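Local structure of cyanuric acid amidohydrolase (Azorhizobium caulinodans, 4NQ3) at residues Gly65-Gly68 / Ala69-Asp72; Gln133-Arg136 / Arg137-Ala141; Ser305-Pro309 / Thr310-Arg314; Ala259-Val262 / Thr263-Lys266. The protein hydrolyses cyanuric acid, opening its s-triazine ring to give carboxybiuret, which decarboxylates to biuret, a step in the breakdown of atrazine and melamine. All blocks are in the same frame, centred on the assembly; numbering follows the deposited sequence.

Contact 1: residues Gly65-Gly68 / Ala69-Asp72; sequences GHMG and AAAD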
loop_
_atom_site.group_PDB
_atom_site.type_symbol
_atom_site.label_atom_id
_atom_site.label_comp_id
_atom_site.label_asym_id
_atom_site.label_seq_id
_atom_site.Cartn_x
_atom_site.Cartn_y
_atom_site.Cartn_z
ATOM N N GLY A 65 33.310 -11.756 11.440
ATOM C CA GLY A 65 34.649 -11.226 11.235
ATOM C C GLY A 65 35.442 -10.929 12.509
ATOM O O GLY A 65 36.607 -11.271 12.596
ATOM N N HIS A 66 34.820 -10.362 13.530
ATOM C CA HIS A 66 35.580 -10.004 14.721
ATOM C C HIS A 66 35.549 -11.055 15.816
ATOM O O HIS A 66 36.515 -11.188 16.531
ATOM C CB HIS A 66 35.082 -8.688 15.317
ATOM C CG HIS A 66 35.359 -7.498 14.460
ATOM N ND1 HIS A 66 34.387 -6.890 13.691
ATOM C CD2 HIS A 66 36.498 -6.801 14.246
ATOM C CE1 HIS A 66 34.915 -5.867 13.042
ATOM N NE2 HIS A 66 36.195 -5.792 13.360
HETATM N N MSE A 67 34.456 -11.793 15.965
HETATM C CA MSE A 67 34.296 -12.666 17.130
HETATM C C MSE A 67 34.226 -14.138 16.767
HETATM O O MSE A 67 34.278 -14.989 17.625
HETATM C CB MSE A 67 33.024 -12.290 17.923
HETATM C CG MSE A 67 32.799 -10.808 18.101
HETATM SE SE MSE A 67 30.925 -10.403 18.427
HETATM C CE MSE A 67 30.818 -10.958 20.299
ATOM N N GLY A 68 34.078 -14.453 15.498
ATOM C CA GLY A 68 33.883 -15.837 15.122
ATOM C C GLY A 68 32.557 -16.400 15.587
ATOM O O GLY A 68 31.514 -15.779 15.398
ATOM N N ALA A 69 32.590 -17.586 16.188
ATOM C CA ALA A 69 31.364 -18.278 16.568
ATOM C C ALA A 69 30.649 -17.579 17.729
ATOM O O ALA A 69 29.455 -17.791 17.943
ATOM C CB ALA A 69 31.666 -19.716 16.913
ATOM N N ALA A 70 31.370 -16.730 18.460
ATOM C CA ALA A 70 30.776 -15.986 19.568
ATOM C C ALA A 70 29.815 -14.931 19.042
ATOM O O ALA A 70 28.990 -14.417 19.790
ATOM C CB ALA A 70 31.851 -15.333 20.422
ATOM N N ALA A 71 29.912 -14.613 17.757
ATOM C CA ALA A 71 28.973 -13.682 17.142
ATOM C C ALA A 71 27.550 -14.185 17.306
ATOM O O ALA A 71 26.611 -13.404 17.475
ATOM C CB ALA A 71 29.284 -13.488 15.684
ATOM N N ASP A 72 27.394 -15.500 17.285
ATOM C CA ASP A 72 26.062 -16.082 17.292
ATOM C C ASP A 72 25.333 -15.860 18.597
ATOM O O ASP A 72 24.105 -16.010 18.650
ATOM C CB ASP A 72 26.133 -17.575 16.987
ATOM C CG ASP A 72 26.557 -17.849 15.555
ATOM O OD1 ASP A 72 26.233 -17.026 14.653
ATOM O OD2 ASP A 72 27.227 -18.884 15.339
#
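Met67, a selenomethionine, meets Ala70 and Ala71 where helix 51-67 ends and the chain winds into a short 3-10 turn. Its chi1 of -43° sets CG opposite the carbonyl carbon and beside the backbone N. The side chain then runs alongside the next turn, and different atoms of it meet different residues. CB lies near the start, 4.1 Å from Ala70 CB. The chain bends at its last torsion, between CG and SE. Met67 SE lies 4.0 Å from Ala71 CA and is also near Ala71 CB, while the CE methyl comes to 3.9 Å from Ala70 O. The CB and SE contacts with the alanine methyls are apolar; the CE methyl lies near a carbonyl oxygen.

The backbone ties the same residues together. Gly68 is the first residue past the helix to leave helical angles, with a positive phi of 68°. Its carbonyl O accepts Ala71 N at 3.1 Å. Ala70 N makes a weak bond to Met67 O at 3.5 Å, and Asp72 N bonds to Ala69 O at 3.2 Å. Bonds from each N to the residue three back are the mark of a 3-10 turn. Asp72 OD1 also forms a salt bridge with Arg64 NH1, back on the helix.

Met67 also packs on Pro31 and Val74, and Ala71 on Leu63. The turn thus joins helix 51-67 to strand 75-80, an outer strand of the first four-stranded mixed sheet.

Contact 2: residues Gln133-Arg136 / Arg137-Ala141; sequences QAVR and RAMAA. With SO4 (sulfate ion), chain F.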
loop_
_atom_site.group_PDB
_atom_site.type_symbol
_atom_site.label_atom_id
_atom_site.label_comp_id
_atom_site.label_asym_id
_atom_site.label_seq_id
_atom_site.Cartn_x
_atom_site.Cartn_y
_atom_site.Cartn_z
ATOM N N GLN A 133 10.988 -18.767 30.515
ATOM C CA GLN A 133 12.225 -19.408 30.943
ATOM C C GLN A 133 13.412 -18.574 30.486
ATOM O O GLN A 133 14.333 -18.327 31.268
ATOM C CB GLN A 133 12.319 -20.845 30.416
ATOM C CG GLN A 133 11.719 -21.901 31.376
ATOM C CD GLN A 133 11.263 -23.208 30.675
ATOM O OE1 GLN A 133 11.505 -23.421 29.475
ATOM N NE2 GLN A 133 10.564 -24.066 31.428
ATOM N N ALA A 134 13.415 -18.176 29.212
ATOM C CA ALA A 134 14.494 -17.343 28.687
ATOM C C ALA A 134 14.641 -16.006 29.431
ATOM O O ALA A 134 15.762 -15.576 29.755
ATOM C CB ALA A 134 14.279 -17.086 27.222
ATOM N N VAL A 135 13.515 -15.359 29.727
ATOM C CA VAL A 135 13.568 -14.082 30.431
ATOM C C VAL A 135 14.165 -14.245 31.818
ATOM O O VAL A 135 14.873 -13.351 32.296
ATOM C CB VAL A 135 12.201 -13.439 30.570
ATOM C CG1 VAL A 135 12.322 -12.176 31.369
ATOM C CG2 VAL A 135 11.646 -13.136 29.209
ATOM N N ARG A 136 13.901 -15.382 32.464
ATOM C CA ARG A 136 14.507 -15.629 33.771
ATOM C C ARG A 136 16.036 -15.735 33.606
ATOM O O ARG A 136 16.792 -15.095 34.353
ATOM C CB ARG A 136 13.910 -16.873 34.429
ATOM C CG ARG A 136 12.517 -16.647 35.027
ATOM C CD ARG A 136 11.902 -17.977 35.474
ATOM N NE ARG A 136 10.451 -17.922 35.718
ATOM C CZ ARG A 136 9.560 -18.728 35.125
ATOM N NH1 ARG A 136 9.960 -19.654 34.252
ATOM N NH2 ARG A 136 8.263 -18.617 35.404
ATOM N N ARG A 137 16.486 -16.500 32.610
ATOM C CA ARG A 137 17.912 -16.621 32.310
ATOM C C ARG A 137 18.563 -15.279 32.042
ATOM O O ARG A 137 19.591 -14.970 32.629
ATOM C CB ARG A 137 18.144 -17.545 31.115
ATOM C CG ARG A 137 18.165 -19.024 31.475
ATOM C CD ARG A 137 18.470 -19.890 30.274
ATOM N NE ARG A 137 17.239 -20.238 29.581
ATOM C CZ ARG A 137 17.062 -20.117 28.276
ATOM N NH1 ARG A 137 18.039 -19.631 27.518
ATOM N NH2 ARG A 137 15.905 -20.463 27.733
ATOM N N ALA A 138 17.973 -14.474 31.167
ATOM C CA ALA A 138 18.564 -13.175 30.873
ATOM C C ALA A 138 18.624 -12.290 32.121
ATOM O O ALA A 138 19.604 -11.569 32.324
ATOM C CB ALA A 138 17.791 -12.480 29.784
HETATM N N MSE A 139 17.580 -12.347 32.950
HETATM C CA MSE A 139 17.561 -11.627 34.220
HETATM C C MSE A 139 18.786 -11.960 35.056
HETATM O O MSE A 139 19.498 -11.071 35.531
HETATM C CB MSE A 139 16.300 -11.963 35.015
HETATM C CG MSE A 139 15.106 -11.093 34.700
HETATM SE SE MSE A 139 13.628 -11.578 35.846
HETATM C CE MSE A 139 14.323 -10.912 37.530
ATOM N N ALA A 140 19.011 -13.252 35.243
ATOM C CA ALA A 140 20.174 -13.731 35.955
ATOM C C ALA A 140 21.484 -13.207 35.356
ATOM O O ALA A 140 22.386 -12.804 36.072
ATOM C CB ALA A 140 20.174 -15.230 35.959
ATOM N N ALA A 141 21.609 -13.277 34.041
ATOM C CA ALA A 141 22.820 -12.832 33.376
ATOM C C ALA A 141 23.073 -11.342 33.586
ATOM O O ALA A 141 24.211 -10.887 33.547
ATOM C CB ALA A 141 22.737 -13.149 31.897
HETATM S S SO4 F . 20.927 -18.676 26.839
HETATM O O1 SO4 F . 20.536 -19.002 28.213
HETATM O O2 SO4 F . 21.603 -19.803 26.195
HETATM O O3 SO4 F . 19.723 -18.382 26.069
HETATM O O4 SO4 F . 21.829 -17.519 26.865
#
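Arg137 reaches back over Ala134 because CG is opposite its own carbonyl carbon (chi1 -83°) and the chain bends sharply at chi3 (-89°). The guanidinium is thereby laid flat on the helix surface. Ala134 CA sits 3.5 Å from its plane, over one face and offset toward the rim. NH2 comes 3.8 Å from Ala134 CB. A sulfate, probably from the crystallisation liquor, lies at the edge of the guanidinium, with its sulfur near the plane. NH1 gives it a fairly straight hydrogen bond, 2.7 Å to sulfate O1. NH1 also bonds to His113 O, and His113 N holds the same sulfate.

The backbone is regular alpha helix, part of helix 125-141 in the second repeat region. Arg137 N bonds to Gln133 O at 3.1 Å, and Ala138 N bonds to Ala134 O at 2.8 Å. The same pattern continues with Met139 N to Val135 O and Ala140 N to Arg136 O.

On the buried side, Val135 CG1 lies 4.5 Å from CG of Met139, a selenomethionine. Ala134, Val135 and Ala138 pack on Ile236 of strand 235-242. Val135 also touches Val153 of strand 150-157 and Ile195 of helix 180-199, while Met139 reaches Val150 and Leu199.

Contact 3: residues Ser305-Pro309 / Thr310-Arg314; sequences SDISP and TRHAR. With BR8 (barbituric acid), chain C.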
loop_
_atom_site.group_PDB
_atom_site.type_symbol
_atom_site.label_atom_id
_atom_site.label_comp_id
_atom_site.label_asym_id
_atom_site.label_seq_id
_atom_site.Cartn_x
_atom_site.Cartn_y
_atom_site.Cartn_z
ATOM N N SER A 305 -7.551 -1.332 4.586
ATOM C CA SER A 305 -6.985 -2.442 3.812
ATOM C C SER A 305 -5.759 -2.065 2.954
ATOM O O SER A 305 -5.178 -2.912 2.262
ATOM C CB SER A 305 -8.063 -3.048 2.925
ATOM O OG SER A 305 -9.139 -3.483 3.724
ATOM N N ASP A 306 -5.403 -0.785 2.959
ATOM C CA ASP A 306 -4.246 -0.318 2.214
ATOM C C ASP A 306 -3.027 -0.333 3.134
ATOM O O ASP A 306 -2.007 -0.938 2.827
ATOM C CB ASP A 306 -4.495 1.088 1.660
ATOM C CG ASP A 306 -5.629 1.129 0.640
ATOM O OD1 ASP A 306 -5.646 0.256 -0.271
ATOM O OD2 ASP A 306 -6.496 2.037 0.749
ATOM N N ILE A 307 -3.167 0.299 4.292
ATOM C CA ILE A 307 -2.100 0.372 5.280
ATOM C C ILE A 307 -2.453 -0.450 6.536
ATOM O O ILE A 307 -3.482 -0.217 7.198
ATOM C CB ILE A 307 -1.809 1.840 5.669
ATOM C CG1 ILE A 307 -1.420 2.643 4.426
ATOM C CG2 ILE A 307 -0.746 1.918 6.775
ATOM C CD1 ILE A 307 -1.232 4.138 4.678
ATOM N N SER A 308 -1.610 -1.438 6.821
ATOM C CA SER A 308 -1.753 -2.334 7.981
ATOM C C SER A 308 -1.688 -1.570 9.327
ATOM O O SER A 308 -0.851 -0.686 9.497
ATOM C CB SER A 308 -0.666 -3.419 7.901
ATOM O OG SER A 308 -0.553 -4.112 9.116
ATOM N N PRO A 309 -2.560 -1.916 10.293
ATOM C CA PRO A 309 -2.743 -1.113 11.516
ATOM C C PRO A 309 -1.465 -0.694 12.249
ATOM O O PRO A 309 -1.275 0.486 12.500
ATOM C CB PRO A 309 -3.562 -2.031 12.408
ATOM C CG PRO A 309 -4.292 -2.891 11.466
ATOM C CD PRO A 309 -3.349 -3.150 10.330
ATOM N N THR A 310 -0.559 -1.618 12.519
ATOM C CA THR A 310 0.677 -1.256 13.214
ATOM C C THR A 310 1.495 -0.215 12.477
ATOM O O THR A 310 2.210 0.580 13.098
ATOM C CB THR A 310 1.538 -2.434 13.385
ATOM O OG1 THR A 310 1.404 -3.240 12.202
ATOM C CG2 THR A 310 1.087 -3.203 14.591
ATOM N N ARG A 311 1.403 -0.239 11.150
ATOM C CA ARG A 311 2.039 0.773 10.323
ATOM C C ARG A 311 1.530 2.177 10.708
ATOM O O ARG A 311 2.339 3.110 10.892
ATOM C CB ARG A 311 1.772 0.470 8.852
ATOM C CG ARG A 311 2.931 0.697 7.931
ATOM C CD ARG A 311 3.243 -0.557 7.154
ATOM N NE ARG A 311 3.788 -0.269 5.817
ATOM C CZ ARG A 311 4.817 0.540 5.561
ATOM N NH1 ARG A 311 5.435 1.195 6.539
ATOM N NH2 ARG A 311 5.226 0.708 4.309
ATOM N N HIS A 312 0.204 2.311 10.871
ATOM C CA HIS A 312 -0.397 3.551 11.375
ATOM C C HIS A 312 0.125 3.868 12.773
ATOM O O HIS A 312 0.746 4.903 12.987
ATOM C CB HIS A 312 -1.933 3.457 11.435
ATOM C CG HIS A 312 -2.613 3.580 10.104
ATOM N ND1 HIS A 312 -2.764 4.784 9.448
ATOM C CD2 HIS A 312 -3.206 2.647 9.319
ATOM C CE1 HIS A 312 -3.396 4.585 8.305
ATOM N NE2 HIS A 312 -3.677 3.298 8.204
ATOM N N ALA A 313 -0.088 2.936 13.704
ATOM C CA ALA A 313 0.244 3.142 15.116
ATOM C C ALA A 313 1.663 3.654 15.281
ATOM O O ALA A 313 1.904 4.607 16.041
ATOM C CB ALA A 313 0.051 1.855 15.910
ATOM N N ARG A 314 2.596 3.036 14.556
ATOM C CA ARG A 314 3.996 3.432 14.638
ATOM C C ARG A 314 4.192 4.882 14.213
ATOM O O ARG A 314 4.718 5.686 14.984
ATOM C CB ARG A 314 4.884 2.524 13.789
ATOM C CG ARG A 314 5.347 1.232 14.449
ATOM C CD ARG A 314 6.466 0.582 13.612
ATOM N NE ARG A 314 6.005 0.254 12.271
ATOM C CZ ARG A 314 5.523 -0.933 11.931
ATOM N NH1 ARG A 314 5.487 -1.914 12.836
ATOM N NH2 ARG A 314 5.101 -1.145 10.689
HETATM N N1 BR8 C . 7.813 -6.509 13.791
HETATM C C2 BR8 C . 8.495 -5.506 13.196
HETATM O O2 BR8 C . 9.284 -5.792 12.316
HETATM N N3 BR8 C . 8.290 -4.208 13.570
HETATM C C4 BR8 C . 7.360 -3.861 14.584
HETATM O O4 BR8 C . 7.198 -2.684 14.889
HETATM C C5 BR8 C . 6.556 -4.904 15.364
HETATM C C6 BR8 C . 6.896 -6.282 14.814
HETATM O O8 BR8 C . 6.342 -7.253 15.278
HETATM O O HOH W 1 -0.471 -4.973 11.673
#
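Ser308 and Thr310 share a water at the start of helix 309-325, in the third repeat region, where Ser308 holds the N-cap position without a capping bond from its side chain. Thr310 OG1 lies 2.6 Å from this water, and Ser308 OG lies 2.7 Å from it. Thr310 is predicted to matter for substrate specificity. Arg311 sets its CB 3.6 Å from Ile307 CG2, the two side chains crossing at about a right angle. Its bent chain carries NH1 to a salt bridge with Glu83.

In His312, chi1 of -76° brings the ring back beside Ile307, and chi2 turns one face to it. Ile307 CG2 makes a CH-pi contact 3.8 Å from the centroid of the His312 ring. Both ring nitrogens are bonded: NE2 to Asp304 OD2, and ND1 to Gly84 N of a neighbouring subunit. Ala313 N bonds to Pro309 O at 3.0 Å, a regular helical bond.

Arg314, a substrate-binding residue, turns toward the bound barbituric acid. Thr310 O lies over the centre of one face of its guanidinium, and NE forms a salt bridge with Glu83. NH1 donates to barbituric acid O4 at 2.8 Å, an appreciably bent bond (132°).

Contact 4: residues Ala259-Val262 / Thr263-Lys266; sequences AIDV and TPVK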
loop_
_atom_site.group_PDB
_atom_site.type_symbol
_atom_site.label_atom_id
_atom_site.label_comp_id
_atom_site.label_asym_id
_atom_site.label_seq_id
_atom_site.Cartn_x
_atom_site.Cartn_y
_atom_site.Cartn_z
ATOM N N ALA A 259 -2.355 6.216 22.756
ATOM C CA ALA A 259 -1.401 6.568 21.711
ATOM C C ALA A 259 -0.901 8.001 21.821
ATOM O O ALA A 259 0.098 8.353 21.206
ATOM C CB ALA A 259 -2.004 6.322 20.341
ATOM N N ILE A 260 -1.575 8.844 22.586
ATOM C CA ILE A 260 -1.083 10.209 22.697
ATOM C C ILE A 260 -0.735 10.571 24.135
ATOM O O ILE A 260 -0.595 11.751 24.482
ATOM C CB ILE A 260 -2.086 11.228 22.144
ATOM C CG1 ILE A 260 -3.428 11.094 22.853
ATOM C CG2 ILE A 260 -2.241 11.064 20.641
ATOM C CD1 ILE A 260 -4.440 12.049 22.346
ATOM N N ASP A 261 -0.556 9.545 24.962
ATOM C CA ASP A 261 -0.202 9.758 26.359
ATOM C C ASP A 261 1.310 9.920 26.500
ATOM O O ASP A 261 2.031 8.935 26.662
ATOM C CB ASP A 261 -0.703 8.597 27.218
ATOM C CG ASP A 261 -0.499 8.842 28.697
ATOM O OD1 ASP A 261 -0.469 10.033 29.093
ATOM O OD2 ASP A 261 -0.376 7.850 29.457
ATOM N N VAL A 262 1.789 11.160 26.423
ATOM C CA VAL A 262 3.230 11.414 26.373
ATOM C C VAL A 262 3.775 11.710 27.757
ATOM O O VAL A 262 4.960 12.008 27.904
ATOM C CB VAL A 262 3.594 12.580 25.415
ATOM C CG1 VAL A 262 3.524 12.134 23.954
ATOM C CG2 VAL A 262 2.701 13.776 25.674
ATOM N N THR A 263 2.905 11.658 28.764
ATOM C CA THR A 263 3.292 11.983 30.140
ATOM C C THR A 263 4.316 11.022 30.791
ATOM O O THR A 263 5.197 11.470 31.525
ATOM C CB THR A 263 2.048 12.047 31.026
ATOM O OG1 THR A 263 1.160 10.999 30.627
ATOM C CG2 THR A 263 1.305 13.344 30.820
ATOM N N PRO A 264 4.214 9.706 30.522
ATOM C CA PRO A 264 5.204 8.711 30.973
ATOM C C PRO A 264 6.652 9.031 30.614
ATOM O O PRO A 264 7.559 8.700 31.395
ATOM C CB PRO A 264 4.765 7.441 30.254
ATOM C CG PRO A 264 3.291 7.589 30.143
ATOM C CD PRO A 264 3.029 9.060 29.931
ATOM N N VAL A 265 6.869 9.634 29.446
ATOM C CA VAL A 265 8.218 9.987 29.018
ATOM C C VAL A 265 8.751 11.199 29.794
ATOM O O VAL A 265 9.908 11.228 30.221
ATOM C CB VAL A 265 8.262 10.285 27.493
ATOM C CG1 VAL A 265 9.591 10.891 27.087
ATOM C CG2 VAL A 265 8.051 9.018 26.736
ATOM N N LYS A 266 7.904 12.198 29.993
ATOM C CA LYS A 266 8.328 13.368 30.743
ATOM C C LYS A 266 8.638 12.935 32.184
ATOM O O LYS A 266 9.624 13.384 32.781
ATOM C CB LYS A 266 7.251 14.459 30.688
ATOM C CG LYS A 266 6.841 14.856 29.254
ATOM C CD LYS A 266 5.642 15.836 29.240
ATOM C CE LYS A 266 5.242 16.287 27.827
ATOM N NZ LYS A 266 4.175 17.336 27.804
#
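Asp261 approaches Thr263 and Pro264 with the end of its side chain, just before helix 263-271 begins. Its CB stays back, 4.6 Å from Pro264 CD. The first torsion, chi1 -174°, puts CG opposite the backbone N and swings the carboxylate toward the helix start. CG then lies 3.7 Å from Pro264 CD. At the tip the two oxygens part. OD1 heads for Thr263 OG1; the modelled distance of 2.4 Å is too short to be taken at face value at this resolution. OD2 lies 3.6 Å from Pro264 CD, and its polar partner is Ala257 N, which it meets in a hydrogen bond. The Asp261 side chain crosses both Thr263 and Pro264 at about a right angle.

Thr263 answers with chi1 of 39°, which places OG1 between its backbone N and carbonyl carbon, on the side of Asp261. Pro264 CD also lies 3.4 Å from Asp261 O.

Val262 meets the aliphatic part of Lys266. Val262 CG2 is 4.2 Å from Lys266 CE, and the extended lysine chain passes it obliquely. Val265 N makes a weak hydrogen bond to Val262 O at 3.4 Å. Val262 is buried against Ala320 and Val324 of helix 309-325, and it packs on Gly323 of a neighbouring subunit.

The Asp261 side chain is about 7 Å from Gly344 of the magnesium site. The segments form a loop-to-helix junction with proline in the first turn, where a residue without an N-H costs no helical hydrogen bond.

The four contacts are separate local contacts spread over the three repeat regions. Contact 1 lies in the first, contact 2 in the second, and contacts 3 and 4 in the third. Contacts 3 and 4 come closest, with nearest atoms about 6 Å apart, and both touch the same neighbouring subunit. Contacts 1 and 2 are about 11 Å apart at their nearest atoms. Contacts 2 and 3 lie on opposite sides of the chain's centre, about 33 Å between centres. Contact 3 reaches the bound barbituric acid directly. In contact 2, the Ala134 side chain is about 11 Å from that of catalytic Lys156. In contact 4, the Asp261 side chain is about 11 Å from a magnesium ion.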